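Local coordinates for LAR_0958 cell surface adhesin (Lactobacillus reuteri, PDB 4NG0), which probably mediates attachment of the bacterium to mucus, as a cell-surface adhesin built from repeats with a ubiquitin-like beta-grasp fold, at residues 31-36 / 73-78; 1-6 / 78-83; 40-45 / 64-69. One frame throughout, in Å; residues are numbered along the deposited sequence.

Interaction 1. Residues 31-36 / 73-78; sequences KGLNTS and KANPNY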
ATOM      1  N   LYS A  31     -12.541 -10.681 -10.530  1.00 10.35           N
ATOM      2  CA  LYS A  31     -12.386 -10.210 -11.899  1.00  8.90           C
ATOM      3  C   LYS A  31     -13.210  -8.941 -12.103  1.00 11.56           C
ATOM      4  O   LYS A  31     -14.409  -8.915 -11.807  1.00 13.31           O
ATOM      5  CB  LYS A  31     -12.801 -11.309 -12.883  1.00 10.51           C
ATOM      6  CG  LYS A  31     -12.728 -10.904 -14.342  1.00 11.47           C
ATOM      7  CD  LYS A  31     -12.986 -12.098 -15.249  1.00 13.56           C
ATOM      8  CE  LYS A  31     -13.045 -11.690 -16.711  1.00 14.74           C
ATOM      9  NZ  LYS A  31     -13.236 -12.889 -17.575  1.00 14.01           N
ATOM     10  N   GLY A  32     -12.550  -7.884 -12.569  1.00 12.59           N
ATOM     11  CA  GLY A  32     -13.213  -6.621 -12.834  1.00 13.69           C
ATOM     12  C   GLY A  32     -13.199  -5.627 -11.688  1.00 12.50           C
ATOM     13  O   GLY A  32     -13.750  -4.534 -11.815  1.00 16.27           O
ATOM     14  N   LEU A  33     -12.576  -5.993 -10.570  1.00 10.59           N
ATOM     15  CA  LEU A  33     -12.414  -5.056  -9.471  1.00  7.25           C
ATOM     16  C   LEU A  33     -11.750  -3.785  -9.975  1.00  8.83           C
ATOM     17  O   LEU A  33     -10.711  -3.838 -10.640  1.00 11.04           O
ATOM     18  CB  LEU A  33     -11.552  -5.675  -8.363  1.00  9.79           C
ATOM     19  CG  LEU A  33     -11.305  -4.810  -7.124  1.00  7.87           C
ATOM     20  CD1 LEU A  33     -12.547  -4.714  -6.252  1.00 10.88           C
ATOM     21  CD2 LEU A  33     -10.128  -5.355  -6.340  1.00 10.54           C
ATOM     22  N   ASN A  34     -12.357  -2.647  -9.655  1.00 10.23           N
ATOM     23  CA  ASN A  34     -11.837  -1.349 -10.064  1.00 10.92           C
ATOM     24  C   ASN A  34     -10.968  -0.733  -8.967  1.00  9.10           C
ATOM     25  O   ASN A  34     -11.472  -0.311  -7.919  1.00  9.73           O
ATOM     26  CB  ASN A  34     -13.013  -0.431 -10.427  1.00 11.45           C
ATOM     27  CG  ASN A  34     -12.584   0.980 -10.796  1.00 16.34           C
ATOM     28  OD1 ASN A  34     -11.409   1.259 -11.044  1.00 16.76           O
ATOM     29  ND2 ASN A  34     -13.557   1.884 -10.843  1.00 21.22           N
ATOM     30  N   THR A  35      -9.657  -0.683  -9.215  1.00 11.86           N
ATOM     31  CA  THR A  35      -8.706  -0.134  -8.250  1.00  9.82           C
ATOM     32  C   THR A  35      -8.071   1.163  -8.746  1.00 13.67           C
ATOM     33  O   THR A  35      -7.129   1.686  -8.136  1.00 12.74           O
ATOM     34  CB  THR A  35      -7.599  -1.158  -7.924  1.00 10.19           C
ATOM     35  OG1 THR A  35      -6.877  -1.481  -9.118  1.00 12.16           O
ATOM     36  CG2 THR A  35      -8.217  -2.431  -7.364  1.00 10.09           C
ATOM     37  N   SER A  36      -8.601   1.690  -9.845  1.00 14.18           N
ATOM     38  CA  SER A  36      -7.998   2.834 -10.528  1.00 16.77           C
ATOM     39  C   SER A  36      -8.090   4.157  -9.758  1.00 19.99           C
ATOM     40  O   SER A  36      -7.393   5.113 -10.092  1.00 21.62           O
ATOM     41  CB  SER A  36      -8.629   3.011 -11.913  1.00 18.20           C
ATOM     42  OG  SER A  36      -9.960   3.478 -11.800  1.00 23.27           O
ATOM     43  N   LYS A  73     -16.590   2.583  -3.150  1.00 14.66           N
ATOM     44  CA  LYS A  73     -17.216   3.582  -4.011  1.00 16.19           C
ATOM     45  C   LYS A  73     -16.947   3.307  -5.495  1.00 16.79           C
ATOM     46  O   LYS A  73     -17.802   3.542  -6.356  1.00 17.42           O
ATOM     47  CB  LYS A  73     -16.723   4.978  -3.623  1.00 18.54           C
ATOM     48  CG  LYS A  73     -17.360   6.124  -4.390  1.00 19.16           C
ATOM     49  CD  LYS A  73     -16.929   7.456  -3.795  1.00 28.86           C
ATOM     50  CE  LYS A  73     -17.550   8.632  -4.532  1.00 42.71           C
ATOM     51  NZ  LYS A  73     -17.031   8.750  -5.920  1.00 46.60           N
ATOM     52  N   ALA A  74     -15.763   2.783  -5.789  1.00 14.14           N
ATOM     53  CA  ALA A  74     -15.364   2.514  -7.167  1.00 12.08           C
ATOM     54  C   ALA A  74     -15.983   1.228  -7.711  1.00 11.52           C
ATOM     55  O   ALA A  74     -15.848   0.920  -8.902  1.00 11.81           O
ATOM     56  CB  ALA A  74     -13.840   2.446  -7.271  1.00 13.08           C
ATOM     57  N   ASN A  75     -16.651   0.473  -6.838  1.00 11.89           N
ATOM     58  CA  ASN A  75     -17.224  -0.813  -7.221  1.00 10.77           C
ATOM     59  C   ASN A  75     -18.688  -0.977  -6.812  1.00 11.53           C
ATOM     60  O   ASN A  75     -19.023  -1.862  -6.031  1.00 12.30           O
ATOM     61  CB  ASN A  75     -16.362  -1.938  -6.647  1.00 10.10           C
ATOM     62  CG  ASN A  75     -14.992  -1.981  -7.281  1.00  7.93           C
ATOM     63  OD1 ASN A  75     -14.806  -2.603  -8.328  1.00 11.10           O
ATOM     64  ND2 ASN A  75     -14.021  -1.301  -6.663  1.00 10.20           N
ATOM     65  N   PRO A  76     -19.567  -0.120  -7.360  1.00 12.56           N
ATOM     66  CA  PRO A  76     -20.969  -0.055  -6.921  1.00 12.94           C
ATOM     67  C   PRO A  76     -21.785  -1.316  -7.182  1.00 11.48           C
ATOM     68  O   PRO A  76     -22.842  -1.486  -6.562  1.00 13.19           O
ATOM     69  CB  PRO A  76     -21.532   1.119  -7.730  1.00 12.63           C
ATOM     70  CG  PRO A  76     -20.654   1.213  -8.923  1.00 13.09           C
ATOM     71  CD  PRO A  76     -19.286   0.867  -8.416  1.00 11.49           C
ATOM     72  N   ASN A  77     -21.324  -2.194  -8.068  1.00  9.33           N
ATOM     73  CA  ASN A  77     -22.072  -3.420  -8.321  1.00 10.67           C
ATOM     74  C   ASN A  77     -21.851  -4.465  -7.245  1.00  9.49           C
ATOM     75  O   ASN A  77     -22.495  -5.513  -7.244  1.00  9.69           O
ATOM     76  CB  ASN A  77     -21.744  -3.995  -9.695  1.00  9.78           C
ATOM     77  CG  ASN A  77     -22.324  -3.174 -10.811  1.00 10.53           C
ATOM     78  OD1 ASN A  77     -23.351  -2.510 -10.639  1.00  9.88           O
ATOM     79  ND2 ASN A  77     -21.670  -3.207 -11.965  1.00 10.66           N
ATOM     80  N   TYR A  78     -20.926  -4.166  -6.328  1.00  9.46           N
ATOM     81  CA  TYR A  78     -20.519  -5.127  -5.310  1.00 11.19           C
ATOM     82  C   TYR A  78     -20.671  -4.599  -3.901  1.00  9.35           C
ATOM     83  O   TYR A  78     -20.640  -3.392  -3.666  1.00 12.94           O
ATOM     84  CB  TYR A  78     -19.057  -5.543  -5.521  1.00 10.41           C
ATOM     85  CG  TYR A  78     -18.839  -6.190  -6.857  1.00  9.37           C
ATOM     86  CD1 TYR A  78     -19.228  -7.500  -7.081  1.00  9.00           C
ATOM     87  CD2 TYR A  78     -18.258  -5.489  -7.906  1.00 10.85           C
ATOM     88  CE1 TYR A  78     -19.042  -8.106  -8.312  1.00 11.16           C
ATOM     89  CE2 TYR A  78     -18.071  -6.090  -9.143  1.00 11.19           C
ATOM     90  CZ  TYR A  78     -18.452  -7.396  -9.335  1.00 10.45           C
ATOM     91  OH  TYR A  78     -18.268  -8.004 -10.567  1.00 14.68           O
TER
HETATM   92  O   HOH W   1     -16.467  -7.086 -12.042  1.00 29.58           O
HETATM   93  O   HOH W   2     -16.434  -2.882 -10.495  1.00 18.08           O
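N75 turns its amide onto the backbone of N34, bonding its N and O as a neighbouring strand would, and so joins two loops without regular structure. The primary amide of N75 uses both its ends on this backbone. Its OD1 accepts from N34 N at 2.8 Å, in the carbonyl plane and on a lone pair, the N-H pointing almost straight at it (172°). Its ND2 returns a bond of 3.0 Å to N34 O, bent to 153°, and gives another to L71 O. With CG of N75 anti to its own carbonyl carbon (chi1 -67°), the amide is carried across to the facing loop, and bonds at both ends fix its flip.

A third bond runs the other way: N34 ND2 donates to A74 O at 3.2 Å, less straight, with the acceptor tilted somewhat from the amide plane. The remaining end of that amide serves its own loop, for N34 OD1 accepts from S36 N, which makes an Asx turn, and from S36 OG.

Two waters widen the polar seam. One gives a hydrogen to K31 O and bonds Y78 OH; the other donates to N75 OD1 at 2.7 Å and only weakly to G32 O.

Van der Waals contact is slight: CD1 of L33 lies against the amide of N75, 3.7 Å from its OD1, the two side chains crossing at about a right angle, and A74 CB abuts N34 ND2.

The contact lies at the surface, where the loop following strand 26-28 meets the turn that leaves helix 65-73; L33 reaches inward from it to W27 and L80.

Interaction 2. Residues 1-6 / 78-83; sequences MKVTYS and YDLKTI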
ATOM      1  N   MET A   1     -13.168 -15.466  -4.820  1.00 53.30           N
ATOM      2  CA  MET A   1     -14.304 -14.854  -4.141  1.00 43.85           C
ATOM      3  C   MET A   1     -13.862 -14.065  -2.915  1.00 33.69           C
ATOM      4  O   MET A   1     -14.663 -13.805  -2.017  1.00 37.53           O
ATOM      5  CB  MET A   1     -15.328 -15.916  -3.751  1.00 44.25           C
ATOM      6  N   LYS A   2     -12.585 -13.687  -2.884  1.00 39.01           N
ATOM      7  CA  LYS A   2     -12.032 -12.913  -1.774  1.00 20.32           C
ATOM      8  C   LYS A   2     -11.010 -11.887  -2.266  1.00 11.12           C
ATOM      9  O   LYS A   2      -9.993 -12.237  -2.878  1.00 17.55           O
ATOM     10  CB  LYS A   2     -11.413 -13.835  -0.725  1.00 29.26           C
ATOM     11  CG  LYS A   2     -11.742 -13.451   0.706  1.00 34.21           C
ATOM     12  CD  LYS A   2     -11.228 -14.488   1.688  1.00 41.32           C
ATOM     13  CE  LYS A   2     -11.411 -14.027   3.126  1.00 40.20           C
ATOM     14  NZ  LYS A   2     -12.842 -13.772   3.457  1.00 42.76           N
ATOM     15  N   VAL A   3     -11.286 -10.616  -1.990  1.00 11.39           N
ATOM     16  CA  VAL A   3     -10.450  -9.525  -2.469  1.00  8.49           C
ATOM     17  C   VAL A   3      -9.216  -9.381  -1.603  1.00  9.39           C
ATOM     18  O   VAL A   3      -9.309  -9.184  -0.391  1.00  9.15           O
ATOM     19  CB  VAL A   3     -11.227  -8.192  -2.466  1.00  7.41           C
ATOM     20  CG1 VAL A   3     -10.320  -7.039  -2.886  1.00  9.94           C
ATOM     21  CG2 VAL A   3     -12.444  -8.289  -3.391  1.00 12.08           C
ATOM     22  N   THR A   4      -8.052  -9.489  -2.232  1.00  6.41           N
ATOM     23  CA  THR A   4      -6.798  -9.365  -1.503  1.00  8.78           C
ATOM     24  C   THR A   4      -5.825  -8.465  -2.244  1.00  7.86           C
ATOM     25  O   THR A   4      -5.912  -8.304  -3.459  1.00  8.14           O
ATOM     26  CB  THR A   4      -6.146 -10.735  -1.257  1.00 13.56           C
ATOM     27  OG1 THR A   4      -5.928 -11.379  -2.508  1.00 15.82           O
ATOM     28  CG2 THR A   4      -7.049 -11.623  -0.405  1.00 14.26           C
ATOM     29  N   TYR A   5      -4.904  -7.869  -1.495  1.00  6.79           N
ATOM     30  CA  TYR A   5      -3.826  -7.084  -2.093  1.00  5.95           C
ATOM     31  C   TYR A   5      -2.476  -7.579  -1.595  1.00  5.95           C
ATOM     32  O   TYR A   5      -2.357  -8.128  -0.495  1.00  6.42           O
ATOM     33  CB  TYR A   5      -4.002  -5.575  -1.825  1.00  6.79           C
ATOM     34  CG  TYR A   5      -3.973  -5.143  -0.369  1.00  5.66           C
ATOM     35  CD1 TYR A   5      -5.142  -5.089   0.383  1.00  6.07           C
ATOM     36  CD2 TYR A   5      -2.774  -4.766   0.244  1.00  6.08           C
ATOM     37  CE1 TYR A   5      -5.125  -4.684   1.708  1.00  5.52           C
ATOM     38  CE2 TYR A   5      -2.746  -4.360   1.567  1.00  6.34           C
ATOM     39  CZ  TYR A   5      -3.921  -4.326   2.296  1.00  5.83           C
ATOM     40  OH  TYR A   5      -3.877  -3.921   3.616  1.00  7.46           O
ATOM     41  N   SER A   6      -1.463  -7.385  -2.431  1.00  5.58           N
ATOM     42  CA  SER A   6      -0.100  -7.741  -2.098  1.00  6.92           C
ATOM     43  C   SER A   6       0.815  -6.757  -2.805  1.00  6.18           C
ATOM     44  O   SER A   6       0.356  -5.851  -3.485  1.00  8.25           O
ATOM     45  CB  SER A   6       0.209  -9.166  -2.563  1.00  8.49           C
ATOM     46  OG  SER A   6       0.116  -9.257  -3.975  1.00 10.73           O
ATOM     47  N   TYR A  78     -20.926  -4.166  -6.328  1.00  9.46           N
ATOM     48  CA  TYR A  78     -20.519  -5.127  -5.310  1.00 11.19           C
ATOM     49  C   TYR A  78     -20.671  -4.599  -3.901  1.00  9.35           C
ATOM     50  O   TYR A  78     -20.640  -3.392  -3.666  1.00 12.94           O
ATOM     51  CB  TYR A  78     -19.057  -5.543  -5.521  1.00 10.41           C
ATOM     52  CG  TYR A  78     -18.839  -6.190  -6.857  1.00  9.37           C
ATOM     53  CD1 TYR A  78     -19.228  -7.500  -7.081  1.00  9.00           C
ATOM     54  CD2 TYR A  78     -18.258  -5.489  -7.906  1.00 10.85           C
ATOM     55  CE1 TYR A  78     -19.042  -8.106  -8.312  1.00 11.16           C
ATOM     56  CE2 TYR A  78     -18.071  -6.090  -9.143  1.00 11.19           C
ATOM     57  CZ  TYR A  78     -18.452  -7.396  -9.335  1.00 10.45           C
ATOM     58  OH  TYR A  78     -18.268  -8.004 -10.567  1.00 14.68           O
ATOM     59  N   ASP A  79     -20.855  -5.535  -2.978  1.00 11.55           N
ATOM     60  CA  ASP A  79     -20.723  -5.277  -1.553  1.00 13.06           C
ATOM     61  C   ASP A  79     -19.465  -6.005  -1.126  1.00 11.22           C
ATOM     62  O   ASP A  79     -19.478  -7.222  -0.935  1.00 12.09           O
ATOM     63  CB  ASP A  79     -21.949  -5.803  -0.803  1.00 15.30           C
ATOM     64  CG  ASP A  79     -21.847  -5.616   0.699  1.00 20.58           C
ATOM     65  OD1 ASP A  79     -20.974  -4.849   1.158  1.00 18.95           O
ATOM     66  OD2 ASP A  79     -22.653  -6.242   1.418  1.00 22.83           O
ATOM     67  N   LEU A  80     -18.372  -5.256  -1.037  1.00 10.96           N
ATOM     68  CA  LEU A  80     -17.073  -5.827  -0.697  1.00 11.32           C
ATOM     69  C   LEU A  80     -16.980  -5.988   0.819  1.00 14.81           C
ATOM     70  O   LEU A  80     -16.694  -5.028   1.529  1.00 15.34           O
ATOM     71  CB  LEU A  80     -15.942  -4.928  -1.219  1.00 11.39           C
ATOM     72  CG  LEU A  80     -15.970  -4.633  -2.723  1.00 11.16           C
ATOM     73  CD1 LEU A  80     -14.815  -3.713  -3.086  1.00 12.21           C
ATOM     74  CD2 LEU A  80     -15.904  -5.917  -3.536  1.00 11.21           C
ATOM     75  N   LYS A  81     -17.223  -7.203   1.300  1.00 13.26           N
ATOM     76  CA  LYS A  81     -17.362  -7.451   2.740  1.00 12.39           C
ATOM     77  C   LYS A  81     -16.044  -7.708   3.475  1.00 15.88           C
ATOM     78  O   LYS A  81     -15.964  -7.483   4.681  1.00 19.62           O
ATOM     79  CB  LYS A  81     -18.302  -8.620   2.993  1.00 13.80           C
ATOM     80  CG  LYS A  81     -19.715  -8.424   2.473  1.00 18.26           C
ATOM     81  CD  LYS A  81     -20.534  -9.651   2.806  1.00 25.33           C
ATOM     82  CE  LYS A  81     -21.981  -9.499   2.408  1.00 25.22           C
ATOM     83  NZ  LYS A  81     -22.706 -10.758   2.724  1.00 30.92           N
ATOM     84  N   THR A  82     -15.038  -8.220   2.770  1.00 13.54           N
ATOM     85  CA  THR A  82     -13.693  -8.312   3.332  1.00 15.07           C
ATOM     86  C   THR A  82     -12.687  -7.761   2.340  1.00 12.88           C
ATOM     87  O   THR A  82     -12.855  -7.910   1.134  1.00 13.39           O
ATOM     88  CB  THR A  82     -13.258  -9.760   3.687  1.00 16.36           C
ATOM     89  OG1 THR A  82     -13.160 -10.566   2.502  1.00 19.56           O
ATOM     90  CG2 THR A  82     -14.238 -10.387   4.626  1.00 15.32           C
ATOM     91  N   ILE A  83     -11.646  -7.117   2.861  1.00 12.57           N
ATOM     92  CA  ILE A  83     -10.494  -6.735   2.062  1.00  9.14           C
ATOM     93  C   ILE A  83      -9.272  -7.062   2.919  1.00 11.15           C
ATOM     94  O   ILE A  83      -9.140  -6.543   4.021  1.00 16.21           O
ATOM     95  CB  ILE A  83     -10.508  -5.241   1.707  1.00  7.14           C
ATOM     96  CG1 ILE A  83     -11.820  -4.857   1.003  1.00 11.97           C
ATOM     97  CG2 ILE A  83      -9.295  -4.908   0.826  1.00 10.45           C
ATOM     98  CD1 ILE A  83     -12.094  -3.367   0.972  1.00 16.42           C
TER
HETATM   99  O   HOH W   3     -10.498 -10.654   1.652  1.00 16.49           O
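Y5 presents the edge of its ring to I83: CG2 of the isoleucine sits near the ring plane, 4.2 Å from Y5 CD1, and the two side chains cross at about a right angle. Outside the two segments, the W27 ring meets that of Y5 with the planes at about 50°, while Y5 OH is hydrogen-bonded to L63 N. Nearer the N terminus, V3 divides its methyls between two partners. Its CG1, anti to the backbone N (chi1 176°), lies 4.4 Å from I83 CG2, and its CG2 approaches L80 CD2 at 4.2 Å. Here the segment 78-83 runs into strand 83-92, which pairs in parallel with strand 3-12, the central first-and-last strand pairing expected of a beta-grasp sheet. W27 and L33 also pack on V3, and L71 of helix 65-73 covers both L80 and I83.

Polar contacts occupy the outer side. A water donates to V3 O at 2.8 Å and also bonds T82 OG1 at 2.8 Å, bridging the backbone of one segment to a side chain of the other. K2 bends at its last torsion (chi4 60°) to bring NZ within 3.4 Å of the same T82 OG1, a weak hydrogen bond.

Interaction 3. Residues 40-45 / 64-69; sequences SADFTW and NTTGEA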
ATOM      1  N   SER A  40      -2.158   7.341  -2.693  1.00 14.82           N
ATOM      2  CA  SER A  40      -1.285   7.092  -1.554  0.50 11.96           C
ATOM      3  C   SER A  40      -1.998   7.338  -0.227  1.00 11.32           C
ATOM      4  O   SER A  40      -1.681   6.703   0.782  1.00 16.74           O
ATOM      5  CB  SER A  40      -0.007   7.932  -1.645  0.50 16.53           C
ATOM      6  OG  SER A  40      -0.311   9.314  -1.688  0.50 21.46           O
ATOM      7  N   ALA A  41      -2.965   8.253  -0.228  1.00 14.43           N
ATOM      8  CA  ALA A  41      -3.720   8.577   0.984  1.00 18.41           C
ATOM      9  C   ALA A  41      -4.570   7.405   1.474  1.00 13.01           C
ATOM     10  O   ALA A  41      -5.067   7.409   2.603  1.00 15.73           O
ATOM     11  CB  ALA A  41      -4.596   9.800   0.751  1.00 23.26           C
ATOM     12  N   ASP A  42      -4.729   6.398   0.621  1.00 10.87           N
ATOM     13  CA  ASP A  42      -5.602   5.282   0.944  1.00 11.54           C
ATOM     14  C   ASP A  42      -4.887   4.168   1.704  1.00 10.36           C
ATOM     15  O   ASP A  42      -5.504   3.174   2.082  1.00  9.65           O
ATOM     16  CB  ASP A  42      -6.247   4.741  -0.333  1.00 10.06           C
ATOM     17  CG  ASP A  42      -7.274   5.694  -0.907  1.00 12.23           C
ATOM     18  OD1 ASP A  42      -8.009   6.317  -0.114  1.00 15.59           O
ATOM     19  OD2 ASP A  42      -7.345   5.817  -2.145  1.00 14.75           O
ATOM     20  N   PHE A  43      -3.586   4.351   1.925  1.00  8.65           N
ATOM     21  CA  PHE A  43      -2.776   3.382   2.650  1.00  6.50           C
ATOM     22  C   PHE A  43      -2.038   4.106   3.758  1.00  9.66           C
ATOM     23  O   PHE A  43      -1.643   5.258   3.594  1.00 13.29           O
ATOM     24  CB  PHE A  43      -1.756   2.705   1.719  1.00  8.27           C
ATOM     25  CG  PHE A  43      -2.374   1.880   0.619  1.00  7.52           C
ATOM     26  CD1 PHE A  43      -2.891   2.484  -0.519  1.00  7.65           C
ATOM     27  CD2 PHE A  43      -2.417   0.499   0.723  1.00  9.42           C
ATOM     28  CE1 PHE A  43      -3.458   1.719  -1.542  1.00 10.05           C
ATOM     29  CE2 PHE A  43      -2.979  -0.272  -0.297  1.00  9.57           C
ATOM     30  CZ  PHE A  43      -3.502   0.342  -1.412  1.00  8.60           C
ATOM     31  N   THR A  44      -1.868   3.423   4.876  1.00  6.69           N
ATOM     32  CA  THR A  44      -1.154   3.989   6.018  1.00  8.08           C
ATOM     33  C   THR A  44       0.128   3.216   6.293  1.00  8.55           C
ATOM     34  O   THR A  44       0.128   1.989   6.327  1.00  9.06           O
ATOM     35  CB  THR A  44      -2.053   3.976   7.259  1.00  9.78           C
ATOM     36  OG1 THR A  44      -3.155   4.857   7.024  1.00 11.53           O
ATOM     37  CG2 THR A  44      -1.306   4.451   8.507  1.00 10.25           C
ATOM     38  N   TRP A  45       1.227   3.944   6.474  1.00  7.23           N
ATOM     39  CA  TRP A  45       2.474   3.345   6.916  1.00  6.77           C
ATOM     40  C   TRP A  45       2.347   2.827   8.339  1.00  6.55           C
ATOM     41  O   TRP A  45       1.894   3.558   9.228  1.00  9.29           O
ATOM     42  CB  TRP A  45       3.574   4.400   6.904  1.00  7.31           C
ATOM     43  CG  TRP A  45       4.066   4.783   5.539  1.00  4.51           C
ATOM     44  CD1 TRP A  45       3.628   5.814   4.763  1.00  6.39           C
ATOM     45  CD2 TRP A  45       5.132   4.153   4.813  1.00  5.49           C
ATOM     46  NE1 TRP A  45       4.340   5.854   3.580  1.00  6.95           N
ATOM     47  CE2 TRP A  45       5.283   4.856   3.600  1.00  6.65           C
ATOM     48  CE3 TRP A  45       5.976   3.066   5.079  1.00  6.85           C
ATOM     49  CZ2 TRP A  45       6.240   4.498   2.639  1.00  6.81           C
ATOM     50  CZ3 TRP A  45       6.928   2.711   4.130  1.00  6.51           C
ATOM     51  CH2 TRP A  45       7.054   3.425   2.926  1.00  6.22           C
ATOM     52  N   ASN A  64      -6.207   1.620   4.532  1.00  9.08           N
ATOM     53  CA  ASN A  64      -6.863   2.217   5.697  1.00  9.84           C
ATOM     54  C   ASN A  64      -8.366   2.375   5.458  1.00 12.46           C
ATOM     55  O   ASN A  64      -8.863   1.979   4.406  1.00 10.25           O
ATOM     56  CB  ASN A  64      -6.174   3.533   6.098  1.00  9.59           C
ATOM     57  CG  ASN A  64      -6.206   4.579   5.005  1.00 10.08           C
ATOM     58  OD1 ASN A  64      -7.188   4.708   4.282  1.00  9.83           O
ATOM     59  ND2 ASN A  64      -5.124   5.342   4.878  1.00 10.07           N
ATOM     60  N   THR A  65      -9.094   2.930   6.420  1.00 11.57           N
ATOM     61  CA  THR A  65     -10.552   3.007   6.270  1.00 11.64           C
ATOM     62  C   THR A  65     -10.976   3.956   5.152  1.00 13.73           C
ATOM     63  O   THR A  65     -12.004   3.745   4.505  1.00 12.75           O
ATOM     64  CB  THR A  65     -11.251   3.356   7.591  1.00 19.56           C
ATOM     65  OG1 THR A  65     -10.656   4.531   8.144  1.00 21.83           O
ATOM     66  CG2 THR A  65     -11.106   2.205   8.578  1.00 17.00           C
ATOM     67  N   THR A  66     -10.183   4.993   4.914  1.00 10.29           N
ATOM     68  CA  THR A  66     -10.385   5.859   3.761  1.00 10.52           C
ATOM     69  C   THR A  66     -10.269   5.048   2.470  1.00 11.85           C
ATOM     70  O   THR A  66     -11.084   5.188   1.553  1.00 13.56           O
ATOM     71  CB  THR A  66      -9.382   7.027   3.766  1.00 17.01           C
ATOM     72  OG1 THR A  66      -9.561   7.799   4.964  1.00 18.63           O
ATOM     73  CG2 THR A  66      -9.586   7.919   2.565  1.00 17.70           C
ATOM     74  N   GLY A  67      -9.265   4.177   2.416  1.00  9.65           N
ATOM     75  CA  GLY A  67      -9.036   3.337   1.253  1.00 10.66           C
ATOM     76  C   GLY A  67     -10.119   2.304   1.034  1.00  9.37           C
ATOM     77  O   GLY A  67     -10.499   2.034  -0.106  1.00  9.71           O
ATOM     78  N   GLU A  68     -10.605   1.713   2.117  1.00  9.76           N
ATOM     79  CA  GLU A  68     -11.732   0.795   2.017  1.00  9.65           C
ATOM     80  C   GLU A  68     -12.942   1.499   1.408  1.00 12.12           C
ATOM     81  O   GLU A  68     -13.616   0.952   0.535  1.00 12.01           O
ATOM     82  CB  GLU A  68     -12.086   0.217   3.389  1.00 13.78           C
ATOM     83  CG  GLU A  68     -10.991  -0.641   3.990  1.00 17.98           C
ATOM     84  CD  GLU A  68     -11.337  -1.131   5.381  1.00 31.69           C
ATOM     85  OE1 GLU A  68     -12.407  -0.742   5.903  1.00 35.32           O
ATOM     86  OE2 GLU A  68     -10.536  -1.907   5.948  1.00 34.44           O
ATOM     87  N   ALA A  69     -13.216   2.712   1.870  1.00 12.77           N
ATOM     88  CA  ALA A  69     -14.364   3.455   1.365  1.00 13.29           C
ATOM     89  C   ALA A  69     -14.177   3.806  -0.108  1.00 14.44           C
ATOM     90  O   ALA A  69     -15.126   3.751  -0.894  1.00 16.56           O
ATOM     91  CB  ALA A  69     -14.589   4.706   2.198  1.00 15.69           C
TER
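N64 fits closely against residues A41 to T44, where a 3-10 turn passes into a strand, and the whole side chain is engaged. Its ND2 spends both hydrogens across the contact. One goes to A41 O at 3.1 Å and is nearly straight (175°), with the acceptor in the amide plane; the other goes to T44 OG1 at 3.0 Å, also close to that plane. The backbone N of N64 adds a bond of 3.0 Å to D42 O. CG of N64 stands between its backbone N and carbonyl carbon (chi1 60°), a rotation that turns the amide back over the start of the helix, so that OD1 accepts from G67 N at 2.8 Å, nearly along the C=O axis.

N64 is therefore the N-cap of helix 65-73. In the beta-grasp fold a helix packs against one side of a mixed sheet; here it begins directly after strand 57-63, and its cap also reaches the 3-10 turn that leads into the edge strand 43-45. The two partners of ND2 hold the amide flat and fix its flip, leaving the carbonyl directed at the first turn of the helix.

G67 belongs to the tight part as well. With no side chain, it lets the helix come close to the turn: its CA lies 3.4 Å from D42 OD1. The other carboxylate oxygen of D42 turns back to its own loop, where OD2 accepts from T39 N.

Toward solvent the fit becomes looser. T66, an exposed residue, meets the turn chiefly through CG2, 3.5 Å from D42 OD1, the side chains meeting at about a right angle. A41, likewise exposed, contributes to the contact through its carbonyl oxygen, and its methyl stays well clear of the helix.

Overall arrangement
From the N terminus, the chain enters the inner strand 3-12 through residues 1-6, which residues 78-83 rejoin late in the chain; interaction 2 thus closes the longest loop, joining the first strand to the approach to the last. Nested within it, interaction 1 ties the loop after strand 26-28 to the exit of helix 65-73. Innermost, interaction 3 joins the start of the edge strand 43-45 to the start of that helix. None of the three cross. Interactions 1 and 2 share Y78 and touch through L33, which packs on V3 and L80. Interaction 3 meets interaction 2 where E68 lies against I83, and both reach the same sheet.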